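Local coordinates for endoglucanase A (Clostridium cellulolyticum, PDB 1EDG), which hydrolyses beta-1,4-glucosidic bonds in cellulose as an endoglucanase of glycosyl hydrolase family 5, at residues 13-18 against 291-296; 122-127 against 142-147; 170-173 against 179-182; 322-327 against 372-377. All coordinates share one frame; numbering follows the deposited sequence.

Overall arrangement
The four contacts are distributed around one eight-stranded parallel beta/alpha barrel. In chain order, interaction 1 joins residues 13-18 to helix 279-297 and spans both interaction 2, between the loop after strand 116-120 and helix 138-155, and interaction 3, before helix 187-209; interaction 4, between helices 316-332 and 365-374, follows. Interactions 2 and 3 lie after successive barrel strands, 116-120 and 163-166, and touch, centres about 15 Å apart. Interactions 1 and 4 are near but do not touch (centres about 16 Å, nearest atoms about 6 Å). Interactions 2 and 4, centres about 34 Å apart, lie on opposite sides of the chain's centre. Two contacts thus involve loops that follow barrel strands, and two the outer helices, one with the N-terminal chain.

Interaction 1: residues 13-18 against 291-296; sequences PQKNIP and NIYNKY
One face of the Tyr-293 ring carries Lys-15, whose CD stands 3.9 Å from the ring centroid and 12° off its normal, a CH-pi contact made by the aliphatic chain. At the ring's edge lie the Asn-16 carbonyl oxygen, in plane, and the Ile-17 methyl CD1, near the plane and 4.2 Å from Tyr-293 CE1. Tyr-293 OH donates to Asn-16 O at 2.8 Å. The oxygen receives it in its carbonyl plane on a lone pair, with a C=O...donor angle of 131°. CG of Tyr-293 is anti to the backbone N (chi1 177°), which carries the phenol outward from its helix to the loop. That helix, 279-297, packs against strands 249-254 and 303-308 of the beta/alpha barrel through Ile-292 and Tyr-296, so the phenol links the barrel's outer layer to the chain that precedes helix 21-29. Water 1 accepts from Asn-16 N at 2.9 Å and gives Tyr-293 OH a weak bond at 3.4 Å. Within the loop, Gln-14 NE2 donates to Lys-15 O at 3.0 Å, while Gln-14 OE1 takes a bond from Lys-331 and the Lys-15 backbone pairs with Ala-332, at the C-terminal end of helix 316-332.

Interaction 2: residues 122-127 against 142-147; sequences HHDVDK and KKYITS
Tyr-144 OH approaches the carboxylate of Asp-124 from above its plane, about 85° out of it, rather than at its rim. The hydroxyl donates to OD2, with 2.8 Å between Tyr-144 OH and Asp-124 OD2, and the same oxygen lies in the plane of the phenol ring, at its edge. The two flat groups are nearly perpendicular, their planes 81° apart. Packing of carbon atoms is slight by comparison: Asp-124 CB comes to 3.9 Å from Tyr-144 CE2, and the two residues alone make the contact, their CA atoms 9.5 Å apart. That gap is bridged because Tyr-144 CG stands anti to its own N (chi1 -177°), sending the phenol from helix 138-155 across to the loop that follows strand 116-120. The pair thus ties a barrel strand's outgoing loop to the helix next in sequence, within one beta/alpha unit of the TIM barrel. Tyr-93 meets the Tyr-144 ring edge-to-face. On the helix, Thr-146 OG1 bonds back to Lys-142 O at 2.7 Å, and Ser-147 OG does likewise to Lys-143 O at 2.6 Å; Lys-142 O and Lys-143 O also accept the amides of Thr-146 and Ser-147, each from the opposite face of the carbonyl plane. Asp-124 has further donors, Trp-84 N at OD2 and His-85 ND1 at OD1. Three bonds thus hold a buried carboxylate and fix its rotation, a setting consistent with a stabilised negative charge.

Interaction 3: residues 170-173 against 179-182; sequences EPRL and EWWP
Leu-173 and Glu-179 bring their CA atoms to 5.0 Å of each other where the long loop between strand 163-166 and helix 187-209 doubles back. Arg-172 reaches across to Glu-179 and Trp-180, its CG between the backbone N and the carbonyl carbon (chi1 64°) and its chain extended to NE. Arg-172 NE donates to Glu-179 OE2 (3.0 Å, N-H...O angle 159°), a salt bridge on that oxygen's anti lone pair, with guanidinium and carboxylate nearly coplanar. Trp-180 lies over one guanidinium face, its CH2 3.3 Å from Arg-172 NE, and Arg-172 CD makes a CH-pi contact 4.1 Å from the six-membered ring centroid, 23° off the normal. The buried Glu-179 O has no partner in the model. Arg-172 NH1 turns back to Glu-170 O, 3.0 Å away. Water 2 bridges the salt-bridge side, accepting from Arg-172 NH2 (3.1 Å) and donating to Glu-179 OE2 (2.8 Å). At the indole edge, in plane, Glu-170 OE1 sits 3.7 Å from Trp-180 CZ3, while OE2 bonds to His-254; Glu-170, followed by Pro-171, is probably the acid/base, as in family 5 relatives. Every guanidinium nitrogen has a partner, Gly-175 N holds Glu-179 OE1, and the two charges probably offset each other.

Interaction 4: residues 322-327 against 372-377; sequences YMSYYV and VKYAFG
Two outer helices of the beta/alpha barrel, 316-332 and 365-374, come before and after its last strand, 336-339, in sequence; the first meets the end region of the second through Ser-324, Val-327, Tyr-374 and Ala-375. The closest pair of CA atoms is Val-327 and Tyr-374, 6.0 Å apart. Val-327 makes its contact with one branch: CG1 rests 3.7 Å from the carbonyl oxygen of Tyr-374 and 3.8 Å from the amide N of Ala-375, lying against the peptide that joins them. The same methyl meets Ala-375 CB at 4.2 Å and Tyr-374 CB at 4.3 Å. With CG1 anti to its backbone N (chi1 175°), Val-327 aims this methyl across the gap. No hydrogen bond joins the segments, so the evidence is for apolar packing, in keeping with the outer layer of a TIM barrel, where neighbouring helices press together around the strands. Met-371, about one turn before Tyr-374, also touches Val-327. One helical turn before Val-327, Ser-324 CB stands 3.9 Å from CD2 of Tyr-374, with its hydroxyl bonded back to Val-320 O. Over a face of the Tyr-374 ring lies Lys-373 CG, 4.0 Å above the ring plane, and the phenol OH bonds to Pro-8 O and Leu-10 N of the N-terminal chain.

Interaction 1: residues 13-18 against 291-296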
loop_
_atom_site.group_PDB
_atom_site.type_symbol
_atom_site.label_atom_id
_atom_site.label_comp_id
_atom_site.label_asym_id
_atom_site.label_seq_id
_atom_site.Cartn_x
_atom_site.Cartn_y
_atom_site.Cartn_z
ATOM N N PRO A 13 0.448 16.150 19.912
ATOM C CA PRO A 13 1.431 17.171 19.530
ATOM C C PRO A 13 2.128 16.833 18.209
ATOM O O PRO A 13 2.579 15.703 18.004
ATOM C CB PRO A 13 2.427 17.132 20.688
ATOM C CG PRO A 13 1.598 16.675 21.849
ATOM C CD PRO A 13 0.780 15.577 21.230
ATOM N N GLN A 14 2.201 17.815 17.319
ATOM C CA GLN A 14 2.854 17.650 16.022
ATOM C C GLN A 14 4.374 17.666 16.209
ATOM O O GLN A 14 4.907 18.511 16.931
ATOM C CB GLN A 14 2.426 18.786 15.083
ATOM C CG GLN A 14 3.220 18.903 13.770
ATOM C CD GLN A 14 2.882 17.821 12.752
ATOM O OE1 GLN A 14 1.718 17.629 12.392
ATOM N NE2 GLN A 14 3.901 17.122 12.271
ATOM N N LYS A 15 5.068 16.713 15.594
ATOM C CA LYS A 15 6.523 16.655 15.697
ATOM C C LYS A 15 7.140 17.476 14.575
ATOM O O LYS A 15 6.473 17.784 13.588
ATOM C CB LYS A 15 7.012 15.208 15.639
ATOM C CG LYS A 15 6.552 14.379 16.822
ATOM C CD LYS A 15 7.229 13.026 16.860
ATOM C CE LYS A 15 6.751 12.190 18.049
ATOM N NZ LYS A 15 7.101 12.782 19.379
ATOM N N ASN A 16 8.401 17.861 14.735
ATOM C CA ASN A 16 9.075 18.651 13.712
ATOM C C ASN A 16 9.363 17.847 12.448
ATOM O O ASN A 16 9.939 16.761 12.510
ATOM C CB ASN A 16 10.379 19.239 14.251
ATOM C CG ASN A 16 11.135 20.031 13.196
ATOM O OD1 ASN A 16 10.599 20.976 12.604
ATOM N ND2 ASN A 16 12.370 19.631 12.928
ATOM N N ILE A 17 8.919 18.373 11.314
ATOM C CA ILE A 17 9.130 17.751 10.010
ATOM C C ILE A 17 9.637 18.840 9.062
ATOM O O ILE A 17 9.082 19.937 9.021
ATOM C CB ILE A 17 7.808 17.111 9.448
ATOM C CG1 ILE A 17 7.571 15.735 10.076
ATOM C CG2 ILE A 17 7.863 16.959 7.932
ATOM C CD1 ILE A 17 6.639 15.759 11.232
ATOM N N PRO A 18 10.714 18.559 8.305
ATOM C CA PRO A 18 11.288 19.526 7.362
ATOM C C PRO A 18 10.289 19.987 6.305
ATOM O O PRO A 18 9.510 19.188 5.784
ATOM C CB PRO A 18 12.431 18.738 6.720
ATOM C CG PRO A 18 12.847 17.801 7.799
ATOM C CD PRO A 18 11.523 17.328 8.347
ATOM N N ASN A 291 10.194 4.586 15.143
ATOM C CA ASN A 291 11.345 4.100 14.376
ATOM C C ASN A 291 11.369 4.794 13.018
ATOM O O ASN A 291 12.418 5.253 12.558
ATOM C CB ASN A 291 11.261 2.584 14.165
ATOM C CG ASN A 291 11.542 1.804 15.427
ATOM O OD1 ASN A 291 11.974 2.374 16.433
ATOM N ND2 ASN A 291 11.296 0.501 15.388
ATOM N N ILE A 292 10.202 4.873 12.389
ATOM C CA ILE A 292 10.070 5.513 11.089
ATOM C C ILE A 292 10.387 7.007 11.169
ATOM O O ILE A 292 11.085 7.550 10.298
ATOM C CB ILE A 292 8.652 5.291 10.506
ATOM C CG1 ILE A 292 8.466 3.813 10.150
ATOM C CG2 ILE A 292 8.434 6.170 9.279
ATOM C CD1 ILE A 292 7.045 3.451 9.776
ATOM N N TYR A 293 9.896 7.664 12.214
ATOM C CA TYR A 293 10.144 9.090 12.397
ATOM C C TYR A 293 11.638 9.374 12.548
ATOM O O TYR A 293 12.196 10.225 11.855
ATOM C CB TYR A 293 9.409 9.612 13.635
ATOM C CG TYR A 293 9.688 11.068 13.931
ATOM C CD1 TYR A 293 9.187 12.067 13.099
ATOM C CD2 TYR A 293 10.462 11.449 15.030
ATOM C CE1 TYR A 293 9.446 13.413 13.345
ATOM C CE2 TYR A 293 10.728 12.793 15.287
ATOM C CZ TYR A 293 10.217 13.770 14.438
ATOM O OH TYR A 293 10.481 15.105 14.654
ATOM N N ASN A 294 12.280 8.645 13.451
ATOM C CA ASN A 294 13.700 8.824 13.716
ATOM C C ASN A 294 14.598 8.530 12.529
ATOM O O ASN A 294 15.543 9.272 12.258
ATOM C CB ASN A 294 14.125 7.973 14.911
ATOM C CG ASN A 294 13.461 8.415 16.203
ATOM O OD1 ASN A 294 13.170 9.600 16.392
ATOM N ND2 ASN A 294 13.214 7.467 17.098
ATOM N N LYS A 295 14.274 7.475 11.794
ATOM C CA LYS A 295 15.079 7.075 10.656
ATOM C C LYS A 295 14.801 7.841 9.367
ATOM O O LYS A 295 15.721 8.109 8.590
ATOM C CB LYS A 295 14.910 5.569 10.424
ATOM C CG LYS A 295 15.775 4.983 9.322
ATOM C CD LYS A 295 17.250 5.166 9.620
ATOM C CE LYS A 295 18.126 4.538 8.537
ATOM N NZ LYS A 295 18.018 3.044 8.514
ATOM N N TYR A 296 13.553 8.239 9.154
ATOM C CA TYR A 296 13.203 8.900 7.906
ATOM C C TYR A 296 12.503 10.248 7.921
ATOM O O TYR A 296 13.072 11.245 7.464
ATOM C CB TYR A 296 12.384 7.950 7.017
ATOM C CG TYR A 296 13.123 6.706 6.570
ATOM C CD1 TYR A 296 14.214 6.799 5.706
ATOM C CD2 TYR A 296 12.740 5.438 7.015
ATOM C CE1 TYR A 296 14.909 5.668 5.296
ATOM C CE2 TYR A 296 13.432 4.289 6.607
ATOM C CZ TYR A 296 14.517 4.420 5.748
ATOM O OH TYR A 296 15.226 3.323 5.326
HETATM O O HOH W 1 9.742 17.176 17.207
#

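Interaction 2: residues 122-127 against 142-147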
loop_
_atom_site.group_PDB
_atom_site.type_symbol
_atom_site.label_atom_id
_atom_site.label_comp_id
_atom_site.label_asym_id
_atom_site.label_seq_id
_atom_site.Cartn_x
_atom_site.Cartn_y
_atom_site.Cartn_z
ATOM N N HIS A 122 1.635 -6.569 -7.453
ATOM C CA HIS A 122 1.188 -7.098 -6.177
ATOM C C HIS A 122 1.564 -8.549 -5.905
ATOM O O HIS A 122 2.700 -8.823 -5.513
ATOM C CB HIS A 122 -0.321 -6.860 -6.022
ATOM C CG HIS A 122 -0.748 -6.567 -4.617
ATOM N ND1 HIS A 122 -1.354 -7.505 -3.805
ATOM C CD2 HIS A 122 -0.676 -5.432 -3.885
ATOM C CE1 HIS A 122 -1.640 -6.956 -2.636
ATOM N NE2 HIS A 122 -1.238 -5.699 -2.662
ATOM N N HIS A 123 0.637 -9.483 -6.120
ATOM C CA HIS A 123 0.910 -10.899 -5.859
ATOM C C HIS A 123 1.674 -11.509 -7.039
ATOM O O HIS A 123 1.160 -12.373 -7.760
ATOM C CB HIS A 123 -0.395 -11.665 -5.604
ATOM C CG HIS A 123 -1.111 -11.251 -4.351
ATOM N ND1 HIS A 123 -2.467 -10.992 -4.318
ATOM C CD2 HIS A 123 -0.670 -11.095 -3.080
ATOM C CE1 HIS A 123 -2.830 -10.702 -3.081
ATOM N NE2 HIS A 123 -1.758 -10.758 -2.310
ATOM N N ASP A 124 2.897 -11.023 -7.246
ATOM C CA ASP A 124 3.734 -11.493 -8.342
ATOM C C ASP A 124 5.007 -12.197 -7.878
ATOM O O ASP A 124 5.960 -12.329 -8.645
ATOM C CB ASP A 124 4.060 -10.340 -9.292
ATOM C CG ASP A 124 2.868 -9.926 -10.143
ATOM O OD1 ASP A 124 1.921 -10.733 -10.278
ATOM O OD2 ASP A 124 2.885 -8.808 -10.701
ATOM N N VAL A 125 5.030 -12.611 -6.614
ATOM C CA VAL A 125 6.174 -13.339 -6.072
ATOM C C VAL A 125 5.877 -14.793 -6.441
ATOM O O VAL A 125 5.053 -15.446 -5.793
ATOM C CB VAL A 125 6.274 -13.214 -4.526
ATOM C CG1 VAL A 125 7.540 -13.916 -4.019
ATOM C CG2 VAL A 125 6.277 -11.753 -4.104
ATOM N N ASP A 126 6.518 -15.271 -7.502
ATOM C CA ASP A 126 6.313 -16.623 -8.005
ATOM C C ASP A 126 7.571 -17.000 -8.780
ATOM O O ASP A 126 7.910 -16.350 -9.768
ATOM C CB ASP A 126 5.109 -16.622 -8.953
ATOM C CG ASP A 126 4.699 -18.015 -9.387
ATOM O OD1 ASP A 126 5.453 -18.666 -10.135
ATOM O OD2 ASP A 126 3.612 -18.465 -8.978
ATOM N N LYS A 127 8.219 -18.084 -8.374
ATOM C CA LYS A 127 9.458 -18.541 -9.008
ATOM C C LYS A 127 9.395 -18.754 -10.518
ATOM O O LYS A 127 10.348 -18.450 -11.233
ATOM C CB LYS A 127 9.936 -19.826 -8.329
ATOM C CG LYS A 127 10.350 -19.622 -6.890
ATOM C CD LYS A 127 10.581 -20.934 -6.173
ATOM C CE LYS A 127 11.034 -20.675 -4.750
ATOM N NZ LYS A 127 11.191 -21.923 -3.961
ATOM N N LYS A 142 15.025 -10.272 -12.297
ATOM C CA LYS A 142 15.432 -9.027 -12.938
ATOM C C LYS A 142 14.702 -8.848 -14.256
ATOM O O LYS A 142 14.256 -7.746 -14.579
ATOM C CB LYS A 142 16.936 -9.017 -13.204
ATOM C CG LYS A 142 17.792 -8.767 -11.983
ATOM C CD LYS A 142 19.264 -8.981 -12.320
ATOM C CE LYS A 142 20.150 -8.028 -11.551
ATOM N NZ LYS A 142 20.041 -6.648 -12.112
ATOM N N LYS A 143 14.583 -9.929 -15.025
ATOM C CA LYS A 143 13.903 -9.850 -16.313
ATOM C C LYS A 143 12.439 -9.476 -16.124
ATOM O O LYS A 143 11.905 -8.651 -16.869
ATOM C CB LYS A 143 14.014 -11.166 -17.082
ATOM C CG LYS A 143 15.439 -11.633 -17.287
ATOM C CD LYS A 143 16.337 -10.509 -17.803
ATOM C CE LYS A 143 17.825 -10.870 -17.698
ATOM N NZ LYS A 143 18.311 -11.068 -16.291
ATOM N N TYR A 144 11.804 -10.056 -15.111
ATOM C CA TYR A 144 10.398 -9.774 -14.834
ATOM C C TYR A 144 10.178 -8.300 -14.470
ATOM O O TYR A 144 9.392 -7.595 -15.116
ATOM C CB TYR A 144 9.876 -10.675 -13.707
ATOM C CG TYR A 144 8.395 -10.483 -13.430
ATOM C CD1 TYR A 144 7.436 -11.031 -14.283
ATOM C CD2 TYR A 144 7.957 -9.699 -12.358
ATOM C CE1 TYR A 144 6.076 -10.799 -14.089
ATOM C CE2 TYR A 144 6.594 -9.459 -12.153
ATOM C CZ TYR A 144 5.663 -10.013 -13.026
ATOM O OH TYR A 144 4.319 -9.774 -12.859
ATOM N N ILE A 145 10.897 -7.839 -13.450
ATOM C CA ILE A 145 10.790 -6.462 -12.973
ATOM C C ILE A 145 11.089 -5.425 -14.062
ATOM O O ILE A 145 10.329 -4.472 -14.245
ATOM C CB ILE A 145 11.709 -6.236 -11.720
ATOM C CG1 ILE A 145 11.156 -6.987 -10.503
ATOM C CG2 ILE A 145 11.862 -4.745 -11.405
ATOM C CD1 ILE A 145 9.794 -6.490 -9.996
ATOM N N THR A 146 12.173 -5.619 -14.803
ATOM C CA THR A 146 12.538 -4.678 -15.852
ATOM C C THR A 146 11.578 -4.679 -17.052
ATOM O O THR A 146 11.243 -3.613 -17.582
ATOM C CB THR A 146 13.992 -4.898 -16.336
ATOM O OG1 THR A 146 14.140 -6.235 -16.830
ATOM C CG2 THR A 146 14.967 -4.686 -15.197
ATOM N N SER A 147 11.118 -5.860 -17.469
ATOM C CA SER A 147 10.199 -5.961 -18.609
ATOM C C SER A 147 8.836 -5.352 -18.294
ATOM O O SER A 147 8.300 -4.552 -19.061
ATOM C CB SER A 147 10.006 -7.424 -19.014
ATOM O OG SER A 147 11.241 -8.029 -19.353
#

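Interaction 3: residues 170-173 against 179-182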
loop_
_atom_site.group_PDB
_atom_site.type_symbol
_atom_site.label_atom_id
_atom_site.label_comp_id
_atom_site.label_asym_id
_atom_site.label_seq_id
_atom_site.Cartn_x
_atom_site.Cartn_y
_atom_site.Cartn_z
ATOM N N GLU A 170 4.976 -6.819 -1.284
ATOM C CA GLU A 170 5.565 -7.408 -0.084
ATOM C C GLU A 170 6.564 -8.497 -0.487
ATOM O O GLU A 170 6.351 -9.680 -0.213
ATOM C CB GLU A 170 4.467 -7.986 0.829
ATOM C CG GLU A 170 3.547 -6.925 1.438
ATOM C CD GLU A 170 2.470 -7.494 2.360
ATOM O OE1 GLU A 170 2.271 -8.724 2.414
ATOM O OE2 GLU A 170 1.804 -6.693 3.044
ATOM N N PRO A 171 7.675 -8.109 -1.136
ATOM C CA PRO A 171 8.681 -9.096 -1.562
ATOM C C PRO A 171 9.161 -9.894 -0.347
ATOM O O PRO A 171 9.512 -9.324 0.690
ATOM C CB PRO A 171 9.773 -8.227 -2.189
ATOM C CG PRO A 171 9.662 -6.938 -1.423
ATOM C CD PRO A 171 8.174 -6.731 -1.298
ATOM N N ARG A 172 9.145 -11.218 -0.464
ATOM C CA ARG A 172 9.515 -12.064 0.661
ATOM C C ARG A 172 9.811 -13.482 0.182
ATOM O O ARG A 172 9.589 -13.807 -0.985
ATOM C CB ARG A 172 8.331 -12.110 1.635
ATOM C CG ARG A 172 7.085 -12.772 1.032
ATOM C CD ARG A 172 5.826 -12.486 1.832
ATOM N NE ARG A 172 4.673 -13.237 1.336
ATOM C CZ ARG A 172 3.958 -12.918 0.259
ATOM N NH1 ARG A 172 4.258 -11.847 -0.461
ATOM N NH2 ARG A 172 2.929 -13.675 -0.099
ATOM N N LEU A 173 10.275 -14.327 1.100
ATOM C CA LEU A 173 10.567 -15.721 0.782
ATOM C C LEU A 173 9.315 -16.564 1.025
ATOM O O LEU A 173 9.136 -17.130 2.102
ATOM C CB LEU A 173 11.731 -16.236 1.637
ATOM C CG LEU A 173 13.089 -15.573 1.391
ATOM C CD1 LEU A 173 14.093 -16.057 2.423
ATOM C CD2 LEU A 173 13.570 -15.866 -0.026
ATOM N N GLU A 179 8.946 -16.149 6.239
ATOM C CA GLU A 179 8.245 -15.473 5.155
ATOM C C GLU A 179 7.620 -14.147 5.601
ATOM O O GLU A 179 7.657 -13.161 4.864
ATOM C CB GLU A 179 7.145 -16.380 4.588
ATOM C CG GLU A 179 6.316 -15.738 3.480
ATOM C CD GLU A 179 5.134 -16.587 3.021
ATOM O OE1 GLU A 179 5.090 -17.799 3.323
ATOM O OE2 GLU A 179 4.240 -16.037 2.344
ATOM N N TRP A 180 7.092 -14.117 6.821
ATOM C CA TRP A 180 6.409 -12.933 7.319
ATOM C C TRP A 180 7.155 -11.977 8.241
ATOM O O TRP A 180 6.558 -11.034 8.769
ATOM C CB TRP A 180 5.066 -13.345 7.928
ATOM C CG TRP A 180 4.199 -14.055 6.935
ATOM C CD1 TRP A 180 3.903 -15.388 6.907
ATOM C CD2 TRP A 180 3.565 -13.479 5.783
ATOM N NE1 TRP A 180 3.131 -15.679 5.808
ATOM C CE2 TRP A 180 2.907 -14.527 5.102
ATOM C CE3 TRP A 180 3.492 -12.182 5.262
ATOM C CZ2 TRP A 180 2.185 -14.316 3.923
ATOM C CZ3 TRP A 180 2.772 -11.973 4.088
ATOM C CH2 TRP A 180 2.129 -13.037 3.433
ATOM N N TRP A 181 8.458 -12.174 8.403
ATOM C CA TRP A 181 9.239 -11.291 9.262
ATOM C C TRP A 181 10.725 -11.443 8.993
ATOM O O TRP A 181 11.236 -12.560 8.908
ATOM C CB TRP A 181 8.940 -11.564 10.739
ATOM C CG TRP A 181 9.275 -12.958 11.193
ATOM C CD1 TRP A 181 8.739 -14.129 10.730
ATOM C CD2 TRP A 181 10.202 -13.320 12.221
ATOM N NE1 TRP A 181 9.274 -15.195 11.409
ATOM C CE2 TRP A 181 10.175 -14.728 12.330
ATOM C CE3 TRP A 181 11.053 -12.591 13.062
ATOM C CZ2 TRP A 181 10.967 -15.424 13.249
ATOM C CZ3 TRP A 181 11.840 -13.281 13.975
ATOM C CH2 TRP A 181 11.790 -14.685 14.060
ATOM N N PRO A 182 11.439 -10.317 8.845
ATOM C CA PRO A 182 12.878 -10.334 8.580
ATOM C C PRO A 182 13.747 -10.689 9.795
ATOM O O PRO A 182 14.204 -9.804 10.529
ATOM C CB PRO A 182 13.142 -8.913 8.076
ATOM C CG PRO A 182 12.164 -8.097 8.850
ATOM C CD PRO A 182 10.909 -8.941 8.792
HETATM O O HOH W 2 1.819 -16.351 0.928
#

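Interaction 4: residues 322-327 against 372-377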
loop_
_atom_site.group_PDB
_atom_site.type_symbol
_atom_site.label_atom_id
_atom_site.label_comp_id
_atom_site.label_asym_id
_atom_site.label_seq_id
_atom_site.Cartn_x
_atom_site.Cartn_y
_atom_site.Cartn_z
ATOM N N TYR A 322 -9.274 2.899 17.674
ATOM C CA TYR A 322 -7.999 2.417 17.147
ATOM C C TYR A 322 -7.601 3.132 15.853
ATOM O O TYR A 322 -6.487 3.653 15.750
ATOM C CB TYR A 322 -8.043 0.893 16.936
ATOM C CG TYR A 322 -6.876 0.324 16.140
ATOM C CD1 TYR A 322 -5.639 0.074 16.744
ATOM C CD2 TYR A 322 -7.016 0.031 14.781
ATOM C CE1 TYR A 322 -4.571 -0.456 16.006
ATOM C CE2 TYR A 322 -5.963 -0.495 14.040
ATOM C CZ TYR A 322 -4.748 -0.737 14.651
ATOM O OH TYR A 322 -3.721 -1.261 13.898
ATOM N N MET A 323 -8.495 3.180 14.868
ATOM C CA MET A 323 -8.157 3.839 13.606
ATOM C C MET A 323 -7.898 5.339 13.760
ATOM O O MET A 323 -7.005 5.891 13.106
ATOM C CB MET A 323 -9.213 3.577 12.525
ATOM C CG MET A 323 -9.246 2.128 12.010
ATOM S SD MET A 323 -7.604 1.469 11.514
ATOM C CE MET A 323 -7.158 2.564 10.156
ATOM N N SER A 324 -8.671 5.996 14.627
ATOM C CA SER A 324 -8.496 7.438 14.874
ATOM C C SER A 324 -7.114 7.727 15.464
ATOM O O SER A 324 -6.404 8.628 15.001
ATOM C CB SER A 324 -9.587 7.976 15.820
ATOM O OG SER A 324 -10.858 7.970 15.191
ATOM N N TYR A 325 -6.748 6.947 16.478
ATOM C CA TYR A 325 -5.459 7.076 17.155
ATOM C C TYR A 325 -4.303 6.768 16.187
ATOM O O TYR A 325 -3.300 7.488 16.149
ATOM C CB TYR A 325 -5.425 6.121 18.348
ATOM C CG TYR A 325 -4.162 6.180 19.184
ATOM C CD1 TYR A 325 -4.026 7.111 20.213
ATOM C CD2 TYR A 325 -3.124 5.269 18.976
ATOM C CE1 TYR A 325 -2.893 7.130 21.019
ATOM C CE2 TYR A 325 -1.984 5.279 19.776
ATOM C CZ TYR A 325 -1.875 6.210 20.796
ATOM O OH TYR A 325 -0.753 6.204 21.592
ATOM N N TYR A 326 -4.458 5.697 15.412
ATOM C CA TYR A 326 -3.460 5.274 14.433
ATOM C C TYR A 326 -3.164 6.411 13.441
ATOM O O TYR A 326 -2.008 6.797 13.243
ATOM C CB TYR A 326 -3.973 4.020 13.692
ATOM C CG TYR A 326 -2.958 3.311 12.812
ATOM C CD1 TYR A 326 -2.549 3.864 11.596
ATOM C CD2 TYR A 326 -2.425 2.073 13.189
ATOM C CE1 TYR A 326 -1.636 3.204 10.771
ATOM C CE2 TYR A 326 -1.510 1.400 12.368
ATOM C CZ TYR A 326 -1.122 1.973 11.160
ATOM O OH TYR A 326 -0.243 1.315 10.333
ATOM N N VAL A 327 -4.211 6.965 12.838
ATOM C CA VAL A 327 -4.042 8.043 11.864
ATOM C C VAL A 327 -3.463 9.319 12.494
ATOM O O VAL A 327 -2.582 9.949 11.913
ATOM C CB VAL A 327 -5.376 8.358 11.130
ATOM C CG1 VAL A 327 -5.203 9.563 10.214
ATOM C CG2 VAL A 327 -5.823 7.134 10.313
ATOM N N VAL A 372 -10.634 10.595 8.593
ATOM C CA VAL A 372 -10.595 11.859 7.862
ATOM C C VAL A 372 -10.340 13.027 8.820
ATOM O O VAL A 372 -9.562 13.935 8.520
ATOM C CB VAL A 372 -11.905 12.100 7.070
ATOM C CG1 VAL A 372 -11.879 13.469 6.407
ATOM C CG2 VAL A 372 -12.070 11.023 6.011
ATOM N N LYS A 373 -10.959 12.965 9.991
ATOM C CA LYS A 373 -10.809 14.011 10.993
ATOM C C LYS A 373 -9.353 14.198 11.434
ATOM O O LYS A 373 -8.894 15.323 11.611
ATOM C CB LYS A 373 -11.703 13.691 12.196
ATOM C CG LYS A 373 -11.557 14.631 13.370
ATOM C CD LYS A 373 -12.583 14.299 14.442
ATOM C CE LYS A 373 -12.297 15.066 15.724
ATOM N NZ LYS A 373 -12.087 16.517 15.464
ATOM N N TYR A 374 -8.617 13.097 11.550
ATOM C CA TYR A 374 -7.237 13.164 11.999
ATOM C C TYR A 374 -6.150 13.094 10.929
ATOM O O TYR A 374 -4.958 13.124 11.249
ATOM C CB TYR A 374 -7.013 12.131 13.100
ATOM C CG TYR A 374 -7.802 12.474 14.344
ATOM C CD1 TYR A 374 -7.492 13.617 15.088
ATOM C CD2 TYR A 374 -8.888 11.698 14.748
ATOM C CE1 TYR A 374 -8.248 13.980 16.198
ATOM C CE2 TYR A 374 -9.656 12.053 15.862
ATOM C CZ TYR A 374 -9.330 13.198 16.580
ATOM O OH TYR A 374 -10.097 13.570 17.664
ATOM N N ALA A 375 -6.551 13.037 9.664
ATOM C CA ALA A 375 -5.589 12.999 8.566
ATOM C C ALA A 375 -5.041 14.409 8.329
ATOM O O ALA A 375 -5.389 15.344 9.053
ATOM C CB ALA A 375 -6.259 12.472 7.304
ATOM N N PHE A 376 -4.197 14.568 7.314
ATOM C CA PHE A 376 -3.617 15.875 6.998
ATOM C C PHE A 376 -4.702 16.872 6.623
ATOM O O PHE A 376 -5.697 16.512 5.990
ATOM C CB PHE A 376 -2.619 15.773 5.836
ATOM C CG PHE A 376 -1.374 14.993 6.167
ATOM C CD1 PHE A 376 -0.395 15.534 7.001
ATOM C CD2 PHE A 376 -1.180 13.717 5.644
ATOM C CE1 PHE A 376 0.754 14.815 7.309
ATOM C CE2 PHE A 376 -0.037 12.994 5.946
ATOM C CZ PHE A 376 0.931 13.542 6.780
ATOM N N GLY A 377 -4.503 18.125 7.015
ATOM C CA GLY A 377 -5.473 19.153 6.701
ATOM C C GLY A 377 -5.294 19.612 5.269
ATOM O O GLY A 377 -4.282 19.309 4.628
#